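Local structure of glutathione S-transferase delta (Bombyx mori, 3VK9) at residues Leu99-Gly104 with Gln137-Phe142; Ser167-Asp172 with Arg183-Val188. The protein probably catalyses the conjugation of glutathione to electrophilic compounds, working as a homodimeric delta-class glutathione transferase. All blocks are in the same frame, centred on the assembly; numbering follows the deposited sequence. Where two conformers were deposited one is given.

Contact 1: Leu99-Gly104 with Gln137-Phe142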
# COMPACT_ATOMS: atom_id res chain seq x y z
N LEU A 99 -4.10 4.77 -4.40
CA LEU A 99 -3.37 3.51 -4.52
C LEU A 99 -3.20 2.82 -3.16
O LEU A 99 -3.40 1.61 -3.05
CB LEU A 99 -2.01 3.71 -5.23
CG LEU A 99 -2.08 4.02 -6.73
CD1 LEU A 99 -0.70 4.44 -7.27
CD2 LEU A 99 -2.68 2.85 -7.52
N TYR A 100 -2.86 3.59 -2.12
CA TYR A 100 -2.74 3.04 -0.77
C TYR A 100 -4.09 2.61 -0.18
O TYR A 100 -4.18 1.61 0.53
CB TYR A 100 -1.97 3.99 0.14
CG TYR A 100 -0.51 3.98 -0.23
CD1 TYR A 100 0.29 2.90 0.13
CD2 TYR A 100 0.05 5.02 -0.98
CE1 TYR A 100 1.61 2.84 -0.21
CE2 TYR A 100 1.41 4.97 -1.33
CZ TYR A 100 2.17 3.87 -0.93
OH TYR A 100 3.49 3.76 -1.25
N PHE A 101 -5.14 3.35 -0.52
CA PHE A 101 -6.50 2.94 -0.18
C PHE A 101 -6.82 1.57 -0.81
O PHE A 101 -7.38 0.69 -0.17
CB PHE A 101 -7.50 3.98 -0.69
CG PHE A 101 -8.93 3.52 -0.66
CD1 PHE A 101 -9.64 3.47 0.55
CD2 PHE A 101 -9.59 3.19 -1.84
CE1 PHE A 101 -10.98 3.06 0.58
CE2 PHE A 101 -10.92 2.77 -1.83
CZ PHE A 101 -11.61 2.71 -0.61
N ASP A 102 -6.45 1.42 -2.08
CA ASP A 102 -6.65 0.17 -2.80
C ASP A 102 -5.97 -1.02 -2.09
O ASP A 102 -6.64 -1.99 -1.71
CB ASP A 102 -6.15 0.30 -4.24
CG ASP A 102 -6.38 -0.97 -5.05
OD1 ASP A 102 -7.45 -1.61 -4.84
OD2 ASP A 102 -5.50 -1.32 -5.88
N ILE A 103 -4.66 -0.96 -1.90
CA ILE A 103 -3.96 -2.10 -1.30
C ILE A 103 -4.31 -2.33 0.19
O ILE A 103 -4.57 -3.46 0.60
CB ILE A 103 -2.42 -2.00 -1.46
CG1 ILE A 103 -1.76 -3.32 -1.01
CG2 ILE A 103 -1.87 -0.79 -0.70
CD1 ILE A 103 -0.26 -3.44 -1.36
N GLY A 104 -4.33 -1.27 0.98
CA GLY A 104 -4.46 -1.39 2.43
C GLY A 104 -5.87 -1.50 2.95
O GLY A 104 -6.11 -1.98 4.06
N GLN A 137 -18.29 2.16 0.55
CA GLN A 137 -18.91 3.42 0.93
C GLN A 137 -17.90 4.57 0.85
O GLN A 137 -18.22 5.65 0.37
CB GLN A 137 -19.51 3.32 2.34
CG GLN A 137 -20.78 2.48 2.38
CD GLN A 137 -21.04 1.85 3.74
OE1 GLN A 137 -20.56 2.33 4.78
NE2 GLN A 137 -21.80 0.75 3.74
N LEU A 138 -16.68 4.32 1.30
CA LEU A 138 -15.59 5.28 1.16
C LEU A 138 -15.31 5.59 -0.32
O LEU A 138 -15.13 6.75 -0.70
CB LEU A 138 -14.32 4.78 1.85
CG LEU A 138 -14.38 4.76 3.38
CD1 LEU A 138 -13.17 4.01 3.97
CD2 LEU A 138 -14.43 6.19 3.94
N LEU A 139 -15.30 4.55 -1.15
CA LEU A 139 -15.05 4.74 -2.58
C LEU A 139 -16.17 5.58 -3.17
O LEU A 139 -15.94 6.51 -3.95
CB LEU A 139 -14.98 3.39 -3.31
CG LEU A 139 -14.71 3.44 -4.82
CD1 LEU A 139 -13.52 4.33 -5.15
CD2 LEU A 139 -14.49 2.04 -5.40
N ASP A 140 -17.39 5.26 -2.75
CA ASP A 140 -18.56 5.96 -3.27
C ASP A 140 -18.48 7.45 -2.89
O ASP A 140 -18.86 8.32 -3.67
CB ASP A 140 -19.83 5.28 -2.75
CG ASP A 140 -21.09 5.76 -3.49
OD1 ASP A 140 -21.24 5.44 -4.67
OD2 ASP A 140 -21.92 6.43 -2.87
N LYS A 141 -17.94 7.74 -1.70
CA LYS A 141 -17.76 9.13 -1.29
C LYS A 141 -16.68 9.82 -2.12
O LYS A 141 -16.90 10.93 -2.62
CB LYS A 141 -17.42 9.24 0.20
CG LYS A 141 -18.23 10.31 0.96
CD LYS A 141 -18.04 11.70 0.36
CE LYS A 141 -18.51 12.80 1.30
NZ LYS A 141 -20.00 12.98 1.31
N PHE A 142 -15.53 9.16 -2.29
CA PHE A 142 -14.44 9.69 -3.13
C PHE A 142 -14.95 10.09 -4.51
O PHE A 142 -14.43 11.01 -5.13
CB PHE A 142 -13.33 8.64 -3.32
CG PHE A 142 -12.72 8.14 -2.03
CD1 PHE A 142 -12.81 8.90 -0.87
CD2 PHE A 142 -12.09 6.92 -1.99
CE1 PHE A 142 -12.25 8.42 0.32
CE2 PHE A 142 -11.53 6.45 -0.81
CZ PHE A 142 -11.62 7.21 0.35
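Phe101 reaches across from helix 89-119 to meet Leu138, Leu139 and Phe142 of helix 126-142, inside the all-helical C-terminal domain of the glutathione transferase fold. The two helix segments run antiparallel, at 166°, and their axes come no closer than 12.2 Å, a wide spacing that side chains have to fill. Phe101 is the bump: with CG anti to the backbone N (chi1 168°), its ring is carried out toward the other helix and lies against a shallow hollow formed by the three partners, all on one side of the ring plane. Phe142 covers the face. It turns its edge onto the Phe101 ring in a T-shaped stack, ring planes 79° apart and centroids 4.9 Å from each other. On the same side of the ring as Phe142, Leu138 comes in obliquely with CB and CD1 at the outer corner, CB lying 4.0 Å from Phe101 CE1. Leu139 makes the looser contact, its CB 4.4 Å from Phe101 CE2. An alanine in place of Phe101 would remove the whole ring, and would probably leave the edge of Phe142 without its aromatic face and a gap between the two helices. Behind the contact, Leu161 of helix 156-167 also touches Phe101, Arg98 makes a cation-pi contact with Phe142, and Leu138 packs on Gln51 of the second subunit. The Phe142 ring also has the carbonyl oxygen Leu138 O over one face. The aromatic fit comes down to one atom: Phe142 CE2 sits 3.5 Å above the Phe101 ring plane, over its centre.

Contact 2: Ser167-Asp172 with Arg183-Val188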
# COMPACT_ATOMS: atom_id res chain seq x y z
N SER A 167 -12.93 -7.70 -9.43
CA SER A 167 -12.81 -9.02 -8.82
C SER A 167 -13.99 -9.37 -7.90
O SER A 167 -14.28 -10.54 -7.67
CB SER A 167 -11.49 -9.15 -8.05
OG SER A 167 -10.41 -8.69 -8.82
N LEU A 168 -14.67 -8.35 -7.37
CA LEU A 168 -15.82 -8.57 -6.48
C LEU A 168 -16.99 -9.26 -7.19
O LEU A 168 -17.88 -9.79 -6.53
CB LEU A 168 -16.31 -7.24 -5.88
CG LEU A 168 -15.68 -6.74 -4.58
CD1 LEU A 168 -14.18 -6.64 -4.72
CD2 LEU A 168 -16.27 -5.38 -4.19
N GLU A 169 -17.00 -9.21 -8.52
CA GLU A 169 -18.06 -9.87 -9.28
C GLU A 169 -18.01 -11.39 -9.11
O GLU A 169 -18.95 -12.09 -9.43
CB GLU A 169 -17.98 -9.51 -10.77
CG GLU A 169 -18.21 -8.04 -11.09
CD GLU A 169 -18.27 -7.79 -12.60
OE1 GLU A 169 -18.08 -8.76 -13.35
OE2 GLU A 169 -18.50 -6.65 -13.03
N ALA A 170 -16.89 -11.91 -8.61
CA ALA A 170 -16.79 -13.34 -8.36
C ALA A 170 -17.43 -13.73 -7.03
O ALA A 170 -17.57 -14.91 -6.74
CB ALA A 170 -15.34 -13.79 -8.41
N SER A 171 -17.82 -12.74 -6.24
CA SER A 171 -18.34 -12.97 -4.89
C SER A 171 -19.77 -12.48 -4.78
O SER A 171 -20.40 -12.14 -5.77
CB SER A 171 -17.50 -12.18 -3.88
OG SER A 171 -17.77 -10.79 -4.03
N ASP A 172 -20.26 -12.41 -3.55
CA ASP A 172 -21.62 -11.95 -3.29
C ASP A 172 -21.69 -10.48 -2.86
O ASP A 172 -22.71 -10.02 -2.34
CB ASP A 172 -22.32 -12.86 -2.27
CG ASP A 172 -21.73 -12.74 -0.86
OD1 ASP A 172 -20.68 -12.10 -0.67
OD2 ASP A 172 -22.34 -13.31 0.07
N ARG A 183 -21.43 4.18 -11.51
CA ARG A 183 -21.16 5.15 -12.58
C ARG A 183 -19.69 5.10 -13.02
O ARG A 183 -19.37 4.96 -14.20
CB ARG A 183 -21.53 6.56 -12.12
CG ARG A 183 -21.12 7.64 -13.10
CD ARG A 183 -21.50 9.06 -12.65
NE ARG A 183 -21.18 9.38 -11.26
CZ ARG A 183 -19.95 9.59 -10.78
NH1 ARG A 183 -18.89 9.49 -11.56
NH2 ARG A 183 -19.79 9.89 -9.49
N TRP A 184 -18.80 5.23 -12.05
CA TRP A 184 -17.36 5.15 -12.29
C TRP A 184 -16.93 3.83 -12.96
O TRP A 184 -16.19 3.83 -13.95
CB TRP A 184 -16.62 5.38 -10.97
CG TRP A 184 -15.19 4.96 -10.95
CD1 TRP A 184 -14.11 5.71 -11.35
CD2 TRP A 184 -14.67 3.71 -10.52
NE1 TRP A 184 -12.95 4.98 -11.18
CE2 TRP A 184 -13.27 3.75 -10.67
CE3 TRP A 184 -15.26 2.55 -10.00
CZ2 TRP A 184 -12.44 2.67 -10.33
CZ3 TRP A 184 -14.44 1.48 -9.66
CH2 TRP A 184 -13.05 1.55 -9.83
N TYR A 185 -17.40 2.71 -12.43
CA TYR A 185 -17.13 1.40 -13.02
C TYR A 185 -17.38 1.43 -14.53
O TYR A 185 -16.51 1.06 -15.33
CB TYR A 185 -18.03 0.35 -12.37
CG TYR A 185 -17.62 -1.10 -12.57
CD1 TYR A 185 -16.36 -1.55 -12.16
CD2 TYR A 185 -18.52 -2.04 -13.09
CE1 TYR A 185 -15.99 -2.89 -12.31
CE2 TYR A 185 -18.15 -3.39 -13.24
CZ TYR A 185 -16.89 -3.80 -12.86
OH TYR A 185 -16.52 -5.11 -13.00
N GLU A 186 -18.58 1.87 -14.91
CA GLU A 186 -18.94 1.95 -16.31
C GLU A 186 -18.04 2.90 -17.10
O GLU A 186 -17.62 2.57 -18.20
CB GLU A 186 -20.40 2.39 -16.48
CG GLU A 186 -20.80 2.48 -17.94
CD GLU A 186 -22.20 3.01 -18.14
OE1 GLU A 186 -22.75 3.65 -17.21
OE2 GLU A 186 -22.74 2.80 -19.24
N THR A 187 -17.75 4.06 -16.54
CA THR A 187 -16.90 5.03 -17.21
C THR A 187 -15.52 4.44 -17.52
O THR A 187 -14.99 4.57 -18.62
CB THR A 187 -16.68 6.31 -16.34
OG1 THR A 187 -17.94 6.94 -16.06
CG2 THR A 187 -15.76 7.31 -17.06
N VAL A 188 -14.94 3.77 -16.53
CA VAL A 188 -13.59 3.25 -16.70
C VAL A 188 -13.59 2.11 -17.72
O VAL A 188 -12.73 2.07 -18.60
CB VAL A 188 -12.97 2.87 -15.36
CG1 VAL A 188 -11.63 2.15 -15.56
CG2 VAL A 188 -12.76 4.15 -14.53
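A short 3-10 turn, residues 168-170, follows helix 156-167 in the C-terminal helical domain, and from it Glu169 reaches over to helix 179-191 to take a hydrogen bond from Tyr185. The backbones stand well apart, with the CA atoms of Glu169 and Tyr185 11.9 Å from each other, so two long side chains coming from opposite directions span the distance. Glu169 runs extended beyond CG. Tyr185 has CG anti to its own N (chi1 -163°), which carries the phenol out from its helix toward the turn. The hydroxyl Tyr185 OH donates to Glu169 OE2 over just 2.5 Å, a short bond. The approach is from above the carboxylate, 63° out of its plane, while the oxygen itself lies at the edge of the tyrosine ring, near the ring plane. Carboxylate and ring are turned 67° against each other. The second oxygen, Glu169 OE1, forms a salt bridge with Lys207, so both oxygens of the acid are engaged and its rotation is probably restrained. The turn is tied off locally as well: Leu168 O accepts from both Ser171 N and Ser171 OG, the latter at 2.7 Å. Phe175, in the connection between the two segments, meets the Tyr185 ring edge-to-face and also touches Glu169. Around this bridge, Ile162 and Ser166 of helix 156-167 pack against Tyr185, while Leu203 of helix 195-213 touches Glu169; through Lys207 the same carboxylate joins the turn and helix 179-191 to that last helix of the chain.

In the fold
From the N terminus the chain first builds the thioredoxin-like domain with its four-stranded sheet, then enters the helical domain. Contact 1 comes first: helix 89-119 runs out, helix 126-142 returns, and the contact closes a largely helical connection of 32 residues. Only after that does contact 2 open, closing the shorter excursion from the end of helix 156-167 to helix 179-191. The two are therefore in series and neither encloses the other. Their centres lie 14 Å apart, and they touch where Leu139 CD2 packs 4.3 Å from Trp184 CZ3. Helix 156-167 packs against both contacts, while contact 1 also reaches the second subunit.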